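Local atomic coordinates of arylsulfatase (Pseudoalteromonas sp. MB47, PDB entry 7AJ0), a protein that probably hydrolyses sulfate ester groups of the seaweed polysaccharide fucoidan, as an exo-acting, calcium-containing sulfatase that assembles into hexamers. Residues V59-W64 against T323-P328; S105-T110 against W158-A163; T152-K157 against D174-L179. One frame throughout, in Å; residues are numbered along the deposited sequence.

Contact 1: V59-W64 against T323-P328; sequences VDDLGW and TSDNGP. With CA (calcium ion), chain G.
The calcium site of the sulfatase core is built here, where Asp60 and Asp61 meet Asp325 and Asn326 at the ends of two parallel strands. The backbone pairing comes first. Val59 N donates to Thr323 O at 2.9 Å, and Asp325 N makes a weak return bond to Val59 O. Beyond this point both chains leave the sheet and hold the ion between them.

Asp60 binds calcium through OD1 at 2.2 Å, and Asp61 through its own OD1 at 2.3 Å. Asp325 is bidentate but lopsided: its OD2 lies 2.2 Å from the ion and its OD1 2.6 Å. Asn326 adds its amide OD1 at 2.4 Å. The carboxylate planes of Asp60 and Asp325 are turned 77° apart where they meet at the ion. With chi1 at 76°, Asp325 tucks CG between its backbone N and carbonyl carbon, which brings both oxygens to the metal.

Second bonds steady these ligands. Asp61 N points nearly straight at Asp325 OD1, 3.0 Å away. Asn326 ND2 donates to Asp61 OD1 at 2.6 Å, arriving from above the carboxylate plane and 51° out of it. The same ND2 also donates to Gly327 O, which fixes the rotation of the amide so that OD1 faces calcium. Asp60 OD2 does not bind the ion and instead forms a salt bridge with Lys157. Asp61 OD2 forms a salt bridge with Lys345.

Behind the ligands, Pro328 CD packs on Gly63 CA. Cys102 SG is a further ligand. This cysteine probably stands where sulfatases carry the residue that is converted to formylglycine. Three aspartates and an asparagine round one calcium, with a cysteine at this position, make up the metal centre typical of the sulfatase family in the alkaline phosphatase clan.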
ATOM      1  N   VAL A  59      29.865  -1.292 -20.620  1.00 21.83           N
ATOM      2  CA  VAL A  59      29.204  -2.474 -20.082  1.00 21.86           C
ATOM      3  C   VAL A  59      27.698  -2.257 -20.139  1.00 21.82           C
ATOM      4  O   VAL A  59      27.207  -1.140 -19.949  1.00 21.66           O
ATOM      5  CB  VAL A  59      29.675  -2.766 -18.646  1.00 21.75           C
ATOM      6  CG1 VAL A  59      29.132  -4.105 -18.175  1.00 22.34           C
ATOM      7  CG2 VAL A  59      31.191  -2.747 -18.578  1.00 29.78           C
ATOM      8  N   ASP A  60      26.961  -3.332 -20.397  1.00 22.00           N
ATOM      9  CA  ASP A  60      25.519  -3.259 -20.589  1.00 22.06           C
ATOM     10  C   ASP A  60      24.803  -3.520 -19.270  1.00 23.01           C
ATOM     11  O   ASP A  60      25.070  -4.521 -18.599  1.00 22.01           O
ATOM     12  CB  ASP A  60      25.082  -4.273 -21.650  1.00 22.41           C
ATOM     13  CG  ASP A  60      23.698  -3.993 -22.200  1.00 22.56           C
ATOM     14  OD1 ASP A  60      23.065  -3.012 -21.765  1.00 25.19           O
ATOM     15  OD2 ASP A  60      23.242  -4.757 -23.076  1.00 30.07           O
ATOM     16  N   ASP A  61      23.903  -2.605 -18.899  1.00 21.82           N
ATOM     17  CA  ASP A  61      23.028  -2.779 -17.739  1.00 21.78           C
ATOM     18  C   ASP A  61      23.824  -2.984 -16.454  1.00 21.64           C
ATOM     19  O   ASP A  61      23.448  -3.777 -15.589  1.00 21.74           O
ATOM     20  CB  ASP A  61      22.057  -3.943 -17.957  1.00 22.07           C
ATOM     21  CG  ASP A  61      21.040  -3.660 -19.048  1.00 22.26           C
ATOM     22  OD1 ASP A  61      21.090  -2.562 -19.634  1.00 22.17           O
ATOM     23  OD2 ASP A  61      20.187  -4.532 -19.315  1.00 22.56           O
ATOM     24  N   LEU A  62      24.927  -2.254 -16.320  1.00 21.47           N
ATOM     25  CA  LEU A  62      25.769  -2.332 -15.135  1.00 21.40           C
ATOM     26  C   LEU A  62      25.341  -1.271 -14.130  1.00 21.30           C
ATOM     27  O   LEU A  62      25.238  -0.088 -14.471  1.00 21.13           O
ATOM     28  CB  LEU A  62      27.238  -2.140 -15.508  1.00 21.38           C
ATOM     29  CG  LEU A  62      28.252  -2.338 -14.379  1.00 21.39           C
ATOM     30  CD1 LEU A  62      28.416  -3.821 -14.078  1.00 21.60           C
ATOM     31  CD2 LEU A  62      29.591  -1.700 -14.724  1.00 29.39           C
ATOM     32  N   GLY A  63      25.100  -1.694 -12.891  1.00 26.86           N
ATOM     33  CA  GLY A  63      24.663  -0.771 -11.870  1.00 21.22           C
ATOM     34  C   GLY A  63      25.790   0.074 -11.304  1.00 22.88           C
ATOM     35  O   GLY A  63      26.968  -0.280 -11.367  1.00 21.17           O
ATOM     36  N   TRP A  64      25.395   1.214 -10.729  1.00 21.07           N
ATOM     37  CA  TRP A  64      26.360   2.143 -10.149  1.00 21.03           C
ATOM     38  C   TRP A  64      27.277   1.456  -9.148  1.00 21.18           C
ATOM     39  O   TRP A  64      28.466   1.780  -9.060  1.00 21.21           O
ATOM     40  CB  TRP A  64      25.610   3.293  -9.473  1.00 21.02           C
ATOM     41  CG  TRP A  64      26.461   4.444  -9.029  1.00 21.03           C
ATOM     42  CD1 TRP A  64      26.742   5.572  -9.743  1.00 20.96           C
ATOM     43  CD2 TRP A  64      27.114   4.597  -7.763  1.00 21.17           C
ATOM     44  NE1 TRP A  64      27.535   6.414  -9.003  1.00 21.04           N
ATOM     45  CE2 TRP A  64      27.778   5.838  -7.784  1.00 21.18           C
ATOM     46  CE3 TRP A  64      27.206   3.805  -6.616  1.00 21.35           C
ATOM     47  CZ2 TRP A  64      28.522   6.305  -6.705  1.00 21.37           C
ATOM     48  CZ3 TRP A  64      27.947   4.269  -5.545  1.00 21.54           C
ATOM     49  CH2 TRP A  64      28.595   5.507  -5.598  1.00 21.54           C
ATOM     50  N   THR A 323      32.383   2.694 -18.450  1.00 21.45           N
ATOM     51  CA  THR A 323      31.071   3.208 -18.082  1.00 21.28           C
ATOM     52  C   THR A 323      30.006   2.183 -18.453  1.00 21.29           C
ATOM     53  O   THR A 323      30.299   1.115 -18.994  1.00 21.42           O
ATOM     54  CB  THR A 323      30.806   4.560 -18.757  1.00 21.30           C
ATOM     55  OG1 THR A 323      29.586   5.123 -18.261  1.00 21.16           O
ATOM     56  CG2 THR A 323      30.696   4.403 -20.265  1.00 21.48           C
ATOM     57  N   SER A 324      28.760   2.523 -18.144  1.00 21.18           N
ATOM     58  CA  SER A 324      27.597   1.708 -18.448  1.00 21.23           C
ATOM     59  C   SER A 324      26.632   2.516 -19.304  1.00 21.29           C
ATOM     60  O   SER A 324      26.761   3.735 -19.446  1.00 22.04           O
ATOM     61  CB  SER A 324      26.908   1.237 -17.162  1.00 21.14           C
ATOM     62  OG  SER A 324      25.699   0.562 -17.451  1.00 21.23           O
ATOM     63  N   ASP A 325      25.651   1.826 -19.885  1.00 21.42           N
ATOM     64  CA  ASP A 325      24.643   2.500 -20.691  1.00 21.55           C
ATOM     65  C   ASP A 325      23.351   2.773 -19.930  1.00 21.49           C
ATOM     66  O   ASP A 325      22.582   3.644 -20.346  1.00 21.58           O
ATOM     67  CB  ASP A 325      24.333   1.687 -21.954  1.00 21.83           C
ATOM     68  CG  ASP A 325      23.472   0.473 -21.682  1.00 21.93           C
ATOM     69  OD1 ASP A 325      23.577  -0.118 -20.585  1.00 21.79           O
ATOM     70  OD2 ASP A 325      22.688   0.112 -22.583  1.00 22.21           O
ATOM     71  N   ASN A 326      23.100   2.074 -18.830  1.00 21.40           N
ATOM     72  CA  ASN A 326      21.955   2.367 -17.974  1.00 21.38           C
ATOM     73  C   ASN A 326      22.100   1.545 -16.698  1.00 21.29           C
ATOM     74  O   ASN A 326      23.050   0.774 -16.536  1.00 21.26           O
ATOM     75  CB  ASN A 326      20.630   2.082 -18.686  1.00 21.62           C
ATOM     76  CG  ASN A 326      20.597   0.713 -19.328  1.00 22.34           C
ATOM     77  OD1 ASN A 326      20.660   0.587 -20.551  1.00 22.01           O
ATOM     78  ND2 ASN A 326      20.503  -0.324 -18.503  1.00 34.83           N
ATOM     79  N   GLY A 327      21.145   1.724 -15.786  1.00 21.31           N
ATOM     80  CA  GLY A 327      21.185   1.053 -14.511  1.00 21.29           C
ATOM     81  C   GLY A 327      20.786  -0.402 -14.614  1.00 21.48           C
ATOM     82  O   GLY A 327      20.486  -0.933 -15.691  1.00 21.63           O
ATOM     83  N   PRO A 328      20.759  -1.067 -13.462  1.00 21.53           N
ATOM     84  CA  PRO A 328      20.512  -2.515 -13.457  1.00 21.75           C
ATOM     85  C   PRO A 328      19.109  -2.855 -13.931  1.00 21.99           C
ATOM     86  O   PRO A 328      18.142  -2.149 -13.636  1.00 22.03           O
ATOM     87  CB  PRO A 328      20.716  -2.907 -11.988  1.00 21.79           C
ATOM     88  CG  PRO A 328      20.400  -1.661 -11.223  1.00 21.67           C
ATOM     89  CD  PRO A 328      20.842  -0.507 -12.098  1.00 27.23           C
TER
HETATM   90 CA    CA G 600      21.594  -1.425 -21.529  1.00 22.07          CA

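Contact 2: S105-T110 against W158-A163; sequences SRAALT and WHVGEA
Arg106 leaves its helix with CG beside the backbone N (chi1 -73°) and then runs extended from CG to NE, which carries its stem past Trp158 and Val160 of the loop after strand 151-155. Val160 has CG1 opposite its own N (chi1 -163°), and its methyls touch two helix residues. Val160 CG2 lies 3.5 Å from Arg106 CB, and Val160 CG1 lies 4.0 Å from Ala107 CB. Farther out, Arg106 CD comes within 3.4 Å of Trp158 O.

No direct hydrogen bond joins the two segments. One water bridges them. It accepts from Arg106 NH1 at 3.0 Å, at the guanidinium edge and in plane, and donates to Trp158 O at 3.0 Å. Trp158 CH2 lies 4.1 Å from Thr110 OG1, which turns back into the helix and donates to Arg106 O at 2.9 Å. Val160 CB lies over one face of the indole, offset toward its rim, and NE1 donates to Met166 O.

Apolar packing near the helix thus gives way to a carbonyl and a water farther out. NE bonds Asp325 OD2 and NH1 Ser267 OG, so Arg106, in the C-x-(S/P/A)-x-R sulfatase signature on helix 102-111, probably brings positive charge to the calcium ligands.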
ATOM      1  N   SER A 105      20.541   5.443 -24.508  1.00 22.63           N
ATOM      2  CA  SER A 105      21.874   5.778 -24.020  1.00 22.35           C
ATOM      3  C   SER A 105      22.930   5.605 -25.105  1.00 22.53           C
ATOM      4  O   SER A 105      23.887   6.382 -25.177  1.00 22.48           O
ATOM      5  CB  SER A 105      22.219   4.909 -22.811  1.00 22.05           C
ATOM      6  OG  SER A 105      21.486   5.310 -21.672  1.00 29.36           O
ATOM      7  N   ARG A 106      22.784   4.584 -25.948  1.00 22.78           N
ATOM      8  CA  ARG A 106      23.788   4.332 -26.975  1.00 23.00           C
ATOM      9  C   ARG A 106      23.689   5.339 -28.111  1.00 23.35           C
ATOM     10  O   ARG A 106      24.711   5.697 -28.708  1.00 23.48           O
ATOM     11  CB  ARG A 106      23.644   2.899 -27.478  1.00 23.20           C
ATOM     12  CG  ARG A 106      24.147   1.894 -26.457  1.00 22.91           C
ATOM     13  CD  ARG A 106      23.438   0.557 -26.523  1.00 23.08           C
ATOM     14  NE  ARG A 106      23.735  -0.222 -25.322  1.00 25.00           N
ATOM     15  CZ  ARG A 106      24.893  -0.836 -25.101  1.00 22.71           C
ATOM     16  NH1 ARG A 106      25.865  -0.770 -26.000  1.00 24.32           N
ATOM     17  NH2 ARG A 106      25.081  -1.515 -23.978  1.00 25.40           N
ATOM     18  N   ALA A 107      22.481   5.816 -28.412  1.00 23.56           N
ATOM     19  CA  ALA A 107      22.339   6.931 -29.339  1.00 23.92           C
ATOM     20  C   ALA A 107      23.023   8.180 -28.793  1.00 23.70           C
ATOM     21  O   ALA A 107      23.744   8.876 -29.516  1.00 26.90           O
ATOM     22  CB  ALA A 107      20.858   7.201 -29.609  1.00 24.20           C
ATOM     23  N   ALA A 108      22.806   8.479 -27.512  1.00 23.31           N
ATOM     24  CA  ALA A 108      23.411   9.671 -26.927  1.00 23.15           C
ATOM     25  C   ALA A 108      24.931   9.596 -26.983  1.00 23.07           C
ATOM     26  O   ALA A 108      25.603  10.597 -27.255  1.00 23.20           O
ATOM     27  CB  ALA A 108      22.935   9.843 -25.486  1.00 22.78           C
ATOM     28  N   LEU A 109      25.489   8.412 -26.737  1.00 22.89           N
ATOM     29  CA  LEU A 109      26.937   8.257 -26.744  1.00 22.85           C
ATOM     30  C   LEU A 109      27.520   8.431 -28.140  1.00 23.28           C
ATOM     31  O   LEU A 109      28.695   8.793 -28.272  1.00 23.36           O
ATOM     32  CB  LEU A 109      27.310   6.887 -26.184  1.00 22.63           C
ATOM     33  CG  LEU A 109      28.782   6.485 -26.243  1.00 22.65           C
ATOM     34  CD1 LEU A 109      29.612   7.348 -25.309  1.00 22.46           C
ATOM     35  CD2 LEU A 109      28.924   5.009 -25.899  1.00 22.54           C
ATOM     36  N   THR A 110      26.732   8.179 -29.185  1.00 23.63           N
ATOM     37  CA  THR A 110      27.240   8.214 -30.552  1.00 24.11           C
ATOM     38  C   THR A 110      26.647   9.345 -31.384  1.00 25.73           C
ATOM     39  O   THR A 110      26.829   9.359 -32.605  1.00 25.01           O
ATOM     40  CB  THR A 110      26.977   6.875 -31.251  1.00 24.33           C
ATOM     41  OG1 THR A 110      25.567   6.618 -31.289  1.00 24.38           O
ATOM     42  CG2 THR A 110      27.685   5.746 -30.521  1.00 24.01           C
ATOM     43  N   TRP A 158      25.198  -3.093 -30.487  1.00 24.65           N
ATOM     44  CA  TRP A 158      24.792  -1.854 -31.143  1.00 24.77           C
ATOM     45  C   TRP A 158      23.456  -1.390 -30.577  1.00 24.62           C
ATOM     46  O   TRP A 158      23.412  -0.494 -29.729  1.00 24.22           O
ATOM     47  CB  TRP A 158      24.701  -2.062 -32.651  1.00 25.41           C
ATOM     48  CG  TRP A 158      24.350  -0.838 -33.445  1.00 25.64           C
ATOM     49  CD1 TRP A 158      23.433  -0.758 -34.452  1.00 27.46           C
ATOM     50  CD2 TRP A 158      24.909   0.476 -33.308  1.00 25.42           C
ATOM     51  NE1 TRP A 158      23.389   0.520 -34.955  1.00 26.30           N
ATOM     52  CE2 TRP A 158      24.286   1.296 -34.270  1.00 25.84           C
ATOM     53  CE3 TRP A 158      25.878   1.037 -32.468  1.00 27.36           C
ATOM     54  CZ2 TRP A 158      24.597   2.646 -34.411  1.00 25.81           C
ATOM     55  CZ3 TRP A 158      26.184   2.377 -32.613  1.00 24.93           C
ATOM     56  CH2 TRP A 158      25.544   3.166 -33.575  1.00 26.10           C
ATOM     57  N   HIS A 159      22.363  -1.991 -31.040  1.00 24.99           N
ATOM     58  CA  HIS A 159      21.033  -1.725 -30.495  1.00 31.15           C
ATOM     59  C   HIS A 159      20.597  -0.283 -30.737  1.00 24.92           C
ATOM     60  O   HIS A 159      19.816   0.278 -29.962  1.00 24.70           O
ATOM     61  CB  HIS A 159      20.986  -2.050 -28.998  1.00 24.42           C
ATOM     62  CG  HIS A 159      19.655  -2.543 -28.522  1.00 24.53           C
ATOM     63  ND1 HIS A 159      19.331  -2.630 -27.185  1.00 36.47           N
ATOM     64  CD2 HIS A 159      18.570  -2.985 -29.202  1.00 31.33           C
ATOM     65  CE1 HIS A 159      18.101  -3.097 -27.062  1.00 34.45           C
ATOM     66  NE2 HIS A 159      17.618  -3.321 -28.271  1.00 32.30           N
ATOM     67  N   VAL A 160      21.100   0.332 -31.808  1.00 25.22           N
ATOM     68  CA  VAL A 160      20.651   1.658 -32.212  1.00 25.35           C
ATOM     69  C   VAL A 160      20.145   1.576 -33.648  1.00 26.07           C
ATOM     70  O   VAL A 160      20.319   2.514 -34.435  1.00 29.72           O
ATOM     71  CB  VAL A 160      21.767   2.711 -32.092  1.00 25.09           C
ATOM     72  CG1 VAL A 160      21.169   4.119 -32.112  1.00 25.13           C
ATOM     73  CG2 VAL A 160      22.591   2.487 -30.834  1.00 24.50           C
ATOM     74  N   GLY A 161      19.540   0.449 -34.008  1.00 26.42           N
ATOM     75  CA  GLY A 161      18.982   0.289 -35.336  1.00 27.17           C
ATOM     76  C   GLY A 161      19.699  -0.737 -36.188  1.00 27.55           C
ATOM     77  O   GLY A 161      20.931  -0.753 -36.255  1.00 27.38           O
ATOM     78  N   GLU A 162      18.925  -1.594 -36.860  1.00 28.14           N
ATOM     79  CA  GLU A 162      19.481  -2.650 -37.690  1.00 28.60           C
ATOM     80  C   GLU A 162      18.966  -2.629 -39.122  1.00 29.50           C
ATOM     81  O   GLU A 162      19.320  -3.521 -39.901  1.00 30.00           O
ATOM     82  CB  GLU A 162      19.185  -4.026 -37.069  1.00 28.53           C
ATOM     83  CG  GLU A 162      17.704  -4.336 -36.929  1.00 51.52           C
ATOM     84  CD  GLU A 162      17.442  -5.584 -36.105  1.00 54.35           C
ATOM     85  OE1 GLU A 162      18.229  -5.863 -35.177  1.00 54.70           O
ATOM     86  OE2 GLU A 162      16.448  -6.286 -36.390  1.00 46.96           O
ATOM     87  N   ALA A 163      18.147  -1.649 -39.495  1.00 29.76           N
ATOM     88  CA  ALA A 163      17.667  -1.562 -40.864  1.00 30.68           C
ATOM     89  C   ALA A 163      18.777  -1.022 -41.769  1.00 30.93           C
ATOM     90  O   ALA A 163      19.868  -0.662 -41.318  1.00 30.40           O
ATOM     91  CB  ALA A 163      16.417  -0.688 -40.940  1.00 30.93           C
TER
HETATM   92  O   HOH W   1      25.975   0.529 -28.649  1.00 22.07           O

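Contact 3: T152-K157 against D174-L179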
ATOM      1  N   THR A 152      38.299   4.068 -36.735  1.00 27.51           N
ATOM      2  CA  THR A 152      37.177   4.068 -35.808  1.00 26.89           C
ATOM      3  C   THR A 152      36.419   2.752 -35.898  1.00 26.84           C
ATOM      4  O   THR A 152      36.185   2.232 -36.993  1.00 27.34           O
ATOM      5  CB  THR A 152      36.234   5.235 -36.110  1.00 26.90           C
ATOM      6  OG1 THR A 152      35.678   5.075 -37.421  1.00 36.06           O
ATOM      7  CG2 THR A 152      36.984   6.555 -36.050  1.00 27.02           C
ATOM      8  N   ALA A 153      36.029   2.220 -34.743  1.00 26.27           N
ATOM      9  CA  ALA A 153      35.344   0.940 -34.714  1.00 26.23           C
ATOM     10  C   ALA A 153      34.403   0.870 -33.524  1.00 25.62           C
ATOM     11  O   ALA A 153      34.663   1.450 -32.467  1.00 25.19           O
ATOM     12  CB  ALA A 153      36.338  -0.228 -34.647  1.00 26.40           C
ATOM     13  N   LEU A 154      33.299   0.158 -33.718  1.00 25.64           N
ATOM     14  CA  LEU A 154      32.426  -0.271 -32.633  1.00 25.17           C
ATOM     15  C   LEU A 154      32.397  -1.791 -32.664  1.00 25.32           C
ATOM     16  O   LEU A 154      32.034  -2.386 -33.685  1.00 25.78           O
ATOM     17  CB  LEU A 154      31.020   0.304 -32.773  1.00 25.10           C
ATOM     18  CG  LEU A 154      30.120   0.068 -31.556  1.00 24.61           C
ATOM     19  CD1 LEU A 154      29.193   1.256 -31.350  1.00 24.43           C
ATOM     20  CD2 LEU A 154      29.318  -1.218 -31.696  1.00 30.70           C
ATOM     21  N   ILE A 155      32.794  -2.414 -31.560  1.00 24.99           N
ATOM     22  CA  ILE A 155      32.867  -3.865 -31.454  1.00 25.14           C
ATOM     23  C   ILE A 155      31.990  -4.278 -30.283  1.00 24.72           C
ATOM     24  O   ILE A 155      32.299  -3.969 -29.126  1.00 24.30           O
ATOM     25  CB  ILE A 155      34.310  -4.358 -31.279  1.00 25.27           C
ATOM     26  CG1 ILE A 155      35.092  -4.098 -32.572  1.00 25.80           C
ATOM     27  CG2 ILE A 155      34.325  -5.827 -30.901  1.00 25.37           C
ATOM     28  CD1 ILE A 155      36.555  -4.477 -32.513  1.00 26.02           C
ATOM     29  N   GLY A 156      30.890  -4.964 -30.584  1.00 24.88           N
ATOM     30  CA  GLY A 156      29.985  -5.434 -29.556  1.00 24.57           C
ATOM     31  C   GLY A 156      28.536  -5.083 -29.820  1.00 24.59           C
ATOM     32  O   GLY A 156      28.079  -5.102 -30.967  1.00 25.01           O
ATOM     33  N   LYS A 157      27.805  -4.751 -28.761  1.00 24.19           N
ATOM     34  CA  LYS A 157      26.379  -4.485 -28.892  1.00 24.23           C
ATOM     35  C   LYS A 157      26.137  -3.126 -29.539  1.00 28.80           C
ATOM     36  O   LYS A 157      26.772  -2.127 -29.190  1.00 23.99           O
ATOM     37  CB  LYS A 157      25.711  -4.543 -27.518  1.00 23.84           C
ATOM     38  CG  LYS A 157      24.238  -4.173 -27.521  1.00 27.04           C
ATOM     39  CD  LYS A 157      23.696  -4.066 -26.101  1.00 28.42           C
ATOM     40  CE  LYS A 157      22.344  -3.376 -26.085  1.00 27.35           C
ATOM     41  NZ  LYS A 157      21.875  -3.084 -24.703  1.00 59.91           N
ATOM     42  N   ASP A 174      34.700   2.980 -39.236  1.00 28.30           N
ATOM     43  CA  ASP A 174      35.416   2.207 -40.243  1.00 28.95           C
ATOM     44  C   ASP A 174      35.111   0.718 -40.136  1.00 28.92           C
ATOM     45  O   ASP A 174      35.120   0.011 -41.149  1.00 29.54           O
ATOM     46  CB  ASP A 174      36.926   2.424 -40.109  1.00 29.06           C
ATOM     47  CG  ASP A 174      37.343   3.853 -40.392  1.00 32.17           C
ATOM     48  OD1 ASP A 174      36.885   4.427 -41.404  1.00 29.77           O
ATOM     49  OD2 ASP A 174      38.135   4.403 -39.598  1.00 32.57           O
ATOM     50  N   TYR A 175      34.847   0.224 -38.930  1.00 28.27           N
ATOM     51  CA  TYR A 175      34.710  -1.206 -38.699  1.00 28.24           C
ATOM     52  C   TYR A 175      33.624  -1.460 -37.670  1.00 27.64           C
ATOM     53  O   TYR A 175      33.581  -0.791 -36.634  1.00 27.06           O
ATOM     54  CB  TYR A 175      36.043  -1.805 -38.227  1.00 28.20           C
ATOM     55  CG  TYR A 175      36.044  -3.309 -38.097  1.00 28.30           C
ATOM     56  CD1 TYR A 175      35.807  -4.115 -39.200  1.00 28.95           C
ATOM     57  CD2 TYR A 175      36.300  -3.924 -36.879  1.00 27.81           C
ATOM     58  CE1 TYR A 175      35.810  -5.490 -39.092  1.00 30.55           C
ATOM     59  CE2 TYR A 175      36.309  -5.300 -36.763  1.00 27.95           C
ATOM     60  CZ  TYR A 175      36.064  -6.077 -37.874  1.00 28.59           C
ATOM     61  OH  TYR A 175      36.067  -7.447 -37.770  1.00 30.97           O
ATOM     62  N   PHE A 176      32.749  -2.421 -37.963  1.00 27.83           N
ATOM     63  CA  PHE A 176      31.767  -2.903 -37.004  1.00 27.36           C
ATOM     64  C   PHE A 176      31.882  -4.414 -36.872  1.00 27.50           C
ATOM     65  O   PHE A 176      32.098  -5.122 -37.863  1.00 28.11           O
ATOM     66  CB  PHE A 176      30.334  -2.550 -37.405  1.00 27.47           C
ATOM     67  CG  PHE A 176      29.289  -3.251 -36.578  1.00 27.14           C
ATOM     68  CD1 PHE A 176      29.244  -3.074 -35.204  1.00 26.47           C
ATOM     69  CD2 PHE A 176      28.357  -4.087 -37.169  1.00 27.57           C
ATOM     70  CE1 PHE A 176      28.290  -3.713 -34.437  1.00 26.21           C
ATOM     71  CE2 PHE A 176      27.400  -4.730 -36.405  1.00 30.83           C
ATOM     72  CZ  PHE A 176      27.369  -4.542 -35.036  1.00 26.64           C
ATOM     73  N   TYR A 177      31.733  -4.902 -35.644  1.00 26.98           N
ATOM     74  CA  TYR A 177      31.703  -6.339 -35.389  1.00 27.10           C
ATOM     75  C   TYR A 177      30.936  -6.544 -34.090  1.00 26.54           C
ATOM     76  O   TYR A 177      31.452  -6.217 -33.018  1.00 26.05           O
ATOM     77  CB  TYR A 177      33.113  -6.912 -35.291  1.00 27.24           C
ATOM     78  CG  TYR A 177      33.143  -8.423 -35.192  1.00 27.50           C
ATOM     79  CD1 TYR A 177      32.697  -9.073 -34.049  1.00 27.12           C
ATOM     80  CD2 TYR A 177      33.615  -9.200 -36.242  1.00 28.19           C
ATOM     81  CE1 TYR A 177      32.715 -10.449 -33.956  1.00 27.41           C
ATOM     82  CE2 TYR A 177      33.640 -10.581 -36.156  1.00 28.48           C
ATOM     83  CZ  TYR A 177      33.190 -11.197 -35.009  1.00 28.08           C
ATOM     84  OH  TYR A 177      33.208 -12.566 -34.909  1.00 28.41           O
ATOM     85  N   GLY A 178      29.726  -7.078 -34.180  1.00 26.66           N
ATOM     86  CA  GLY A 178      28.993  -7.375 -32.957  1.00 26.20           C
ATOM     87  C   GLY A 178      27.513  -7.589 -33.225  1.00 26.39           C
ATOM     88  O   GLY A 178      27.121  -8.021 -34.310  1.00 26.97           O
ATOM     89  N   LEU A 179      26.715  -7.273 -32.208  1.00 25.94           N
ATOM     90  CA  LEU A 179      25.291  -7.570 -32.226  1.00 26.10           C
ATOM     91  C   LEU A 179      24.518  -6.397 -32.809  1.00 26.17           C
ATOM     92  O   LEU A 179      24.557  -5.301 -32.237  1.00 25.73           O
ATOM     93  CB  LEU A 179      24.787  -7.853 -30.820  1.00 25.65           C
ATOM     94  CG  LEU A 179      25.458  -8.938 -29.982  1.00 25.54           C
ATOM     95  CD1 LEU A 179      26.816  -8.503 -29.464  1.00 25.19           C
ATOM     96  CD2 LEU A 179      24.541  -9.324 -28.821  1.00 25.31           C
TER
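Thr152 and Asp174 lock the start of a pair of parallel strands. Thr152 N donates to Asp174 OD2 at 2.9 Å, meeting the oxygen on its anti side and 27° out of the carboxylate plane. In return Asp174 N donates to Thr152 OG1, also at 2.9 Å. A chi1 of 63° sets OG1 between the threonine N and carbonyl carbon, where it can reach that N-H. Thr152 O takes two further, weak bonds from the N-H groups of Asp174 and Tyr175. Ser146 OG bonds both OG1 of Thr152 and OD2 of Asp174 and ties the two side chains together from outside.

Tyr175 is the next large contributor. Tyr175 O accepts from Leu154 N at 3.1 Å, almost in line with the C=O bond. Tyr175 CB sits 3.9 Å from Ala153 CB. The tyrosine ring presents an edge to Ile155, whose CD1 is 4.3 Å from Tyr175 CE2, and its hydroxyl bonds Glu247. On the other face of the sheet, Leu154 and Phe176 run side by side, with CD2 of the leucine 3.8 Å from CE1 of the ring.

Leu179 closes the far end. Leu179 N donates to Gly156 O at 2.8 Å, from well above the carbonyl plane, while Leu179 CD1 rests 3.8 Å from Gly156 C. Here Gly178 passes close to Gly156, with no side chain on either.

The strand axes are only 7° from parallel. Strand 151-155 lies between 175-177 and 262-267 in the large mixed sheet, and 215-220 runs antiparallel to 175-177 on its other edge. Helix 240-258 packs on the face that carries Ala153, Ile155 and Tyr177.

The three contacts converge on the calcium ion. Contact 1 supplies four of its five binding residues, and the other two send positive side chains towards them. From contact 2, Arg106 NE forms a salt bridge with Asp325 OD2 at 3.0 Å. From contact 3, Lys157 NZ pairs with Asp60 OD2 at 2.7 Å. The two cations lie close, with Arg106 NE and Lys157 NZ 3.5 Å apart, beside the ligand carboxylates. Segment 152-157 runs straight into 158-163, and the segments of contacts 2 and 3 alternate along the chain. Trp158 N probably bonds Leu179 O at 2.9 Å. Their centres are 12 Å apart, and both are nested in the loop that contact 1 closes.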